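Local coordinates for protein 433aa long hypothetical phosphoribosylglycinamide formyl transferase (Pyrococcus horikoshii, PDB 2CZG) that belongs to the ATP-grasp family and combines a preATP-grasp domain, an ATP-grasp domain and a PurT-type C-terminal region, its own function being uncharacterised, at residues I93-L98 with A114-M119; G354-F359 with R414-D419. All coordinates share one frame; numbering follows the deposited sequence.

Contact 1 (93-98 with 114-119) and contact 2 (354-359 with 414-419) follow one another along the chain and do not touch: their centres are about 35 Å apart and their nearest atoms about 21 Å. Contact 1 joins two helices of the preATP-grasp domain, and its centre is about 16 Å from the centre of the chain. The centre of contact 2 is about 27 Å from it, where 354-359 falls in the PurT C-terminal region and meets the second subunit. The first contact is apolar across its interface; the second rests on backbone bonds and stacked arginines. A sulfate ion, probably from the crystallisation liquor, sits at contact 2.

Contact 1: I93-L98 with A114-M119; sequences INLDAL and ATWIAM
Asn-94 OD1 accepts from Ala-97 N at 2.8 Å and so caps the start of the helix whose Leu-95 and Leu-98 pack on Thr-115, Trp-116 and Met-119. This N-cap bond is fairly straight, 161° at the hydrogen, with Ala-97 N a little off the plane of the Asn-94 side-chain carbonyl. Across the contact itself everything is apolar. Leu-95 carries most of the contact: its two methyls part to reach different neighbours. Leu-95 CD1 meets the methyl CG2 of Thr-115 at 3.9 Å, while Leu-95 CD2 touches both Trp-116 CD1 (3.9 Å) and Met-119 CG (3.8 Å). The leucine has a chi2 of 18°, well off a staggered value, and crosses the indole side chain at about a right angle. CD2 comes at the pyrrole end of the indole from an oblique direction. Met-119 is poorly ordered, so the contact with it is less certain than the one with the threonine. In Thr-115, chi1 of -65° places OG1 beside the backbone N and CG2 anti to it, which turns the methyl to the leucines; Thr-115 CG2 also receives Leu-98 CD1 at 4.0 Å. One threonine methyl thus serves two residues a helical turn apart. Trp-116 also takes an edge-to-face ring contact from Phe-99. In the preATP-grasp domain, the pair of helices 95-103 and 112-119 lies beside the parallel sheet, with Leu-98 touching Leu-25 of strand 21-25, Ala-97 reaching helix 71-81 and Trp-116 reaching helix 121-131.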
loop_
_atom_site.group_PDB
_atom_site.type_symbol
_atom_site.label_atom_id
_atom_site.label_comp_id
_atom_site.label_asym_id
_atom_site.label_seq_id
_atom_site.Cartn_x
_atom_site.Cartn_y
_atom_site.Cartn_z
ATOM N N ILE A 93 26.257 -8.130 -4.207
ATOM C CA ILE A 93 26.092 -7.797 -5.617
ATOM C C ILE A 93 27.495 -7.509 -6.117
ATOM O O ILE A 93 28.313 -6.956 -5.383
ATOM C CB ILE A 93 25.257 -6.515 -5.828
ATOM C CG1 ILE A 93 23.847 -6.705 -5.283
ATOM C CG2 ILE A 93 25.172 -6.181 -7.302
ATOM C CD1 ILE A 93 22.996 -5.465 -5.396
ATOM N N ASN A 94 27.778 -7.875 -7.357
ATOM C CA ASN A 94 29.096 -7.636 -7.916
ATOM C C ASN A 94 29.394 -6.132 -7.929
ATOM O O ASN A 94 28.785 -5.384 -8.689
ATOM C CB ASN A 94 29.163 -8.208 -9.325
ATOM C CG ASN A 94 30.537 -8.071 -9.949
ATOM O OD1 ASN A 94 31.001 -6.964 -10.224
ATOM N ND2 ASN A 94 31.193 -9.199 -10.183
ATOM N N LEU A 95 30.328 -5.707 -7.075
ATOM C CA LEU A 95 30.730 -4.300 -6.949
ATOM C C LEU A 95 31.330 -3.671 -8.216
ATOM O O LEU A 95 31.013 -2.532 -8.549
ATOM C CB LEU A 95 31.718 -4.149 -5.782
ATOM C CG LEU A 95 31.205 -3.784 -4.381
ATOM C CD1 LEU A 95 29.702 -4.031 -4.238
ATOM C CD2 LEU A 95 32.000 -4.582 -3.349
ATOM N N ASP A 96 32.202 -4.393 -8.915
ATOM C CA ASP A 96 32.773 -3.857 -10.151
ATOM C C ASP A 96 31.680 -3.524 -11.168
ATOM O O ASP A 96 31.759 -2.486 -11.843
ATOM C CB ASP A 96 33.749 -4.851 -10.792
ATOM C CG ASP A 96 35.049 -4.965 -10.028
ATOM O OD1 ASP A 96 35.297 -4.118 -9.145
ATOM O OD2 ASP A 96 35.820 -5.897 -10.320
ATOM N N ALA A 97 30.682 -4.409 -11.298
ATOM C CA ALA A 97 29.573 -4.187 -12.229
ATOM C C ALA A 97 28.906 -2.829 -11.930
ATOM O O ALA A 97 28.693 -2.028 -12.833
ATOM C CB ALA A 97 28.537 -5.319 -12.119
ATOM N N LEU A 98 28.587 -2.567 -10.667
ATOM C CA LEU A 98 27.975 -1.284 -10.316
ATOM C C LEU A 98 28.843 -0.103 -10.793
ATOM O O LEU A 98 28.325 0.839 -11.393
ATOM C CB LEU A 98 27.739 -1.189 -8.800
ATOM C CG LEU A 98 26.800 -2.233 -8.177
ATOM C CD1 LEU A 98 26.528 -1.899 -6.688
ATOM C CD2 LEU A 98 25.484 -2.255 -8.960
ATOM N N ALA A 114 29.215 4.431 -2.664
ATOM C CA ALA A 114 28.536 4.226 -1.388
ATOM C C ALA A 114 28.338 2.743 -1.054
ATOM O O ALA A 114 28.603 2.320 0.075
ATOM C CB ALA A 114 27.201 4.960 -1.383
ATOM N N THR A 115 27.881 1.951 -2.021
ATOM C CA THR A 115 27.680 0.529 -1.773
ATOM C C THR A 115 29.033 -0.120 -1.467
ATOM O O THR A 115 29.131 -0.982 -0.595
ATOM C CB THR A 115 27.037 -0.191 -2.989
ATOM O OG1 THR A 115 25.711 0.314 -3.210
ATOM C CG2 THR A 115 26.956 -1.680 -2.738
ATOM N N TRP A 116 30.069 0.309 -2.183
ATOM C CA TRP A 116 31.423 -0.215 -2.001
ATOM C C TRP A 116 31.957 0.076 -0.595
ATOM O O TRP A 116 32.487 -0.813 0.066
ATOM C CB TRP A 116 32.367 0.391 -3.050
ATOM C CG TRP A 116 33.783 -0.131 -2.992
ATOM C CD1 TRP A 116 34.234 -1.349 -3.431
ATOM C CD2 TRP A 116 34.923 0.544 -2.452
ATOM N NE1 TRP A 116 35.583 -1.468 -3.195
ATOM C CE2 TRP A 116 36.030 -0.321 -2.595
ATOM C CE3 TRP A 116 35.116 1.799 -1.861
ATOM C CZ2 TRP A 116 37.311 0.028 -2.166
ATOM C CZ3 TRP A 116 36.396 2.148 -1.432
ATOM C CH2 TRP A 116 37.474 1.263 -1.588
ATOM N N ILE A 117 31.824 1.322 -0.147
ATOM C CA ILE A 117 32.272 1.705 1.184
ATOM C C ILE A 117 31.563 0.896 2.275
ATOM O O ILE A 117 32.203 0.322 3.154
ATOM C CB ILE A 117 31.996 3.197 1.476
ATOM C CG1 ILE A 117 32.765 4.094 0.503
ATOM C CG2 ILE A 117 32.394 3.516 2.908
ATOM C CD1 ILE A 117 34.267 4.088 0.712
ATOM N N ALA A 118 30.238 0.863 2.225
ATOM C CA ALA A 118 29.455 0.149 3.228
ATOM C C ALA A 118 29.698 -1.367 3.217
ATOM O O ALA A 118 29.292 -2.076 4.136
ATOM C CB ALA A 118 27.960 0.458 3.038
ATOM N N MET A 119 30.375 -1.855 2.184
ATOM C CA MET A 119 30.673 -3.277 2.067
ATOM C C MET A 119 31.817 -3.680 3.003
ATOM O O MET A 119 31.755 -4.723 3.654
ATOM C CB MET A 119 31.056 -3.611 0.627
ATOM C CG MET A 119 30.901 -5.074 0.245
ATOM S SD MET A 119 29.179 -5.669 0.311
ATOM C CE MET A 119 28.205 -4.114 0.036
#

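Contact 2: G354-F359 with R414-D419; sequences GYSPRF and RTRSSD. With SO4 (sulfate ion), chain D.
A chi1 of 63° sets the CG of Arg-358 between its backbone N and carbonyl carbon, and chi1 of -153° turns the CG of Arg-414 roughly anti to its own N; bends along both chains then bring the guanidinium groups over one another. The side chains run alongside, their guanidinium planes 17° apart and the centres separated by 4.2 Å. The stack is offset: Arg-414 NH2 lies over one face of the Arg-358 group, and Arg-358 CD covers a face of the Arg-414 group, 3.5 Å from NH2. Both arginines rise from the same face of an antiparallel hydrogen-bonded pair, in which Arg-358 N donates to Arg-414 O at 2.9 Å and Arg-414 N returns a bond to Arg-358 O at 3.0 Å. Arg-416 N bonds Tyr-355 O at 2.9 Å, where a type I turn from Thr-415 to Ser-418 folds the chain back. Gly-354 has a backbone conformation that suits glycine, and its bare CA lets Thr-415 CG2 pack at 3.4 Å. Arg-414 NH1 donates to Thr-415 O of the next residue from above that carbonyl's plane, which helps fix its guanidinium rotation, and NH2 donates almost straight to sulfate O3 at 3.1 Å. Asp-17 of the second subunit takes a salt bridge from Arg-416 and a hydrogen bond with Ser-356 OG, and Phe-359 extends the sheet into that subunit. The sulfate, probably from the crystallisation liquor, would offset charge on Arg-414, Asp-17 probably balances Arg-416, and Arg-358 has a long, weak ion pair with Glu-10 of the second subunit.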
loop_
_atom_site.group_PDB
_atom_site.type_symbol
_atom_site.label_atom_id
_atom_site.label_comp_id
_atom_site.label_asym_id
_atom_site.label_seq_id
_atom_site.Cartn_x
_atom_site.Cartn_y
_atom_site.Cartn_z
ATOM N N GLY A 354 11.701 -25.934 4.045
ATOM C CA GLY A 354 10.726 -26.534 3.165
ATOM C C GLY A 354 9.979 -25.566 2.271
ATOM O O GLY A 354 9.978 -24.349 2.477
ATOM N N TYR A 355 9.316 -26.139 1.279
ATOM C CA TYR A 355 8.555 -25.395 0.292
ATOM C C TYR A 355 7.104 -25.107 0.700
ATOM O O TYR A 355 6.570 -25.754 1.589
ATOM C CB TYR A 355 8.593 -26.183 -1.015
ATOM C CG TYR A 355 8.936 -25.333 -2.199
ATOM C CD1 TYR A 355 7.946 -24.640 -2.869
ATOM C CD2 TYR A 355 10.256 -25.178 -2.620
ATOM C CE1 TYR A 355 8.243 -23.813 -3.925
ATOM C CE2 TYR A 355 10.569 -24.339 -3.690
ATOM C CZ TYR A 355 9.549 -23.662 -4.336
ATOM O OH TYR A 355 9.803 -22.837 -5.407
ATOM N N SER A 356 6.484 -24.119 0.054
ATOM C CA SER A 356 5.082 -23.747 0.306
ATOM C C SER A 356 4.734 -23.453 1.767
ATOM O O SER A 356 3.921 -24.149 2.385
ATOM C CB SER A 356 4.155 -24.861 -0.198
ATOM O OG SER A 356 4.692 -25.499 -1.349
ATOM N N PRO A 357 5.313 -22.396 2.335
ATOM C CA PRO A 357 4.987 -22.109 3.730
ATOM C C PRO A 357 3.507 -21.794 3.896
ATOM O O PRO A 357 2.845 -21.395 2.943
ATOM C CB PRO A 357 5.850 -20.884 4.050
ATOM C CG PRO A 357 6.997 -20.972 3.020
ATOM C CD PRO A 357 6.256 -21.405 1.788
ATOM N N ARG A 358 2.979 -22.007 5.101
ATOM C CA ARG A 358 1.595 -21.643 5.388
ATOM C C ARG A 358 1.568 -21.155 6.824
ATOM O O ARG A 358 2.404 -21.561 7.646
ATOM C CB ARG A 358 0.601 -22.793 5.125
ATOM C CG ARG A 358 0.736 -24.044 5.937
ATOM C CD ARG A 358 -0.349 -25.037 5.511
ATOM N NE ARG A 358 -0.189 -25.518 4.139
ATOM C CZ ARG A 358 -1.153 -26.113 3.435
ATOM N NH1 ARG A 358 -2.358 -26.296 3.963
ATOM N NH2 ARG A 358 -0.916 -26.544 2.205
ATOM N N PHE A 359 0.638 -20.250 7.109
ATOM C CA PHE A 359 0.521 -19.628 8.423
ATOM C C PHE A 359 -0.872 -19.841 9.019
ATOM O O PHE A 359 -1.870 -19.797 8.293
ATOM C CB PHE A 359 0.787 -18.108 8.289
ATOM C CG PHE A 359 1.956 -17.761 7.379
ATOM C CD1 PHE A 359 1.843 -17.896 5.995
ATOM C CD2 PHE A 359 3.184 -17.372 7.909
ATOM C CE1 PHE A 359 2.935 -17.657 5.154
ATOM C CE2 PHE A 359 4.300 -17.128 7.074
ATOM C CZ PHE A 359 4.173 -17.271 5.698
ATOM N N ARG A 414 4.310 -23.427 9.026
ATOM C CA ARG A 414 4.474 -24.801 8.639
ATOM C C ARG A 414 4.979 -24.768 7.204
ATOM O O ARG A 414 4.778 -23.788 6.474
ATOM C CB ARG A 414 3.108 -25.488 8.685
ATOM C CG ARG A 414 3.164 -26.937 8.939
ATOM C CD ARG A 414 2.797 -27.692 7.723
ATOM N NE ARG A 414 1.360 -27.799 7.521
ATOM C CZ ARG A 414 0.843 -28.358 6.434
ATOM N NH1 ARG A 414 1.668 -28.824 5.508
ATOM N NH2 ARG A 414 -0.471 -28.463 6.276
ATOM N N THR A 415 5.608 -25.861 6.805
ATOM C CA THR A 415 6.142 -26.021 5.468
ATOM C C THR A 415 5.469 -27.297 4.915
ATOM O O THR A 415 4.740 -27.973 5.653
ATOM C CB THR A 415 7.679 -26.153 5.570
ATOM O OG1 THR A 415 8.299 -25.153 4.755
ATOM C CG2 THR A 415 8.146 -27.503 5.169
ATOM N N ARG A 416 5.688 -27.612 3.638
ATOM C CA ARG A 416 5.105 -28.802 3.001
ATOM C C ARG A 416 5.613 -30.055 3.681
ATOM O O ARG A 416 4.893 -31.046 3.800
ATOM C CB ARG A 416 5.523 -28.915 1.527
ATOM C CG ARG A 416 4.426 -28.683 0.513
ATOM C CD ARG A 416 4.875 -29.141 -0.886
ATOM N NE ARG A 416 4.693 -30.580 -1.036
ATOM C CZ ARG A 416 3.533 -31.161 -1.311
ATOM N NH1 ARG A 416 2.438 -30.433 -1.482
ATOM N NH2 ARG A 416 3.460 -32.483 -1.380
ATOM N N SER A 417 6.874 -30.004 4.092
ATOM C CA SER A 417 7.524 -31.134 4.730
ATOM C C SER A 417 7.927 -30.894 6.186
ATOM O O SER A 417 9.018 -31.292 6.590
ATOM C CB SER A 417 8.772 -31.513 3.938
ATOM O OG SER A 417 9.733 -30.476 4.059
ATOM N N SER A 418 7.077 -30.236 6.965
ATOM C CA SER A 418 7.387 -30.016 8.375
ATOM C C SER A 418 6.102 -29.895 9.183
ATOM O O SER A 418 5.003 -29.970 8.632
ATOM C CB SER A 418 8.231 -28.749 8.571
ATOM O OG SER A 418 7.407 -27.601 8.683
ATOM N N ASP A 419 6.244 -29.727 10.495
ATOM C CA ASP A 419 5.087 -29.563 11.366
ATOM C C ASP A 419 4.967 -28.099 11.784
ATOM O O ASP A 419 5.863 -27.292 11.530
ATOM C CB ASP A 419 5.222 -30.436 12.614
ATOM C CG ASP A 419 5.086 -31.911 12.309
ATOM O OD1 ASP A 419 4.079 -32.292 11.671
ATOM O OD2 ASP A 419 5.982 -32.687 12.713
HETATM S S SO4 D . -2.932 -29.083 8.531
HETATM O O1 SO4 D . -3.317 -29.607 7.209
HETATM O O2 SO4 D . -1.767 -29.825 9.045
HETATM O O3 SO4 D . -2.577 -27.662 8.406
HETATM O O4 SO4 D . -4.074 -29.214 9.447
#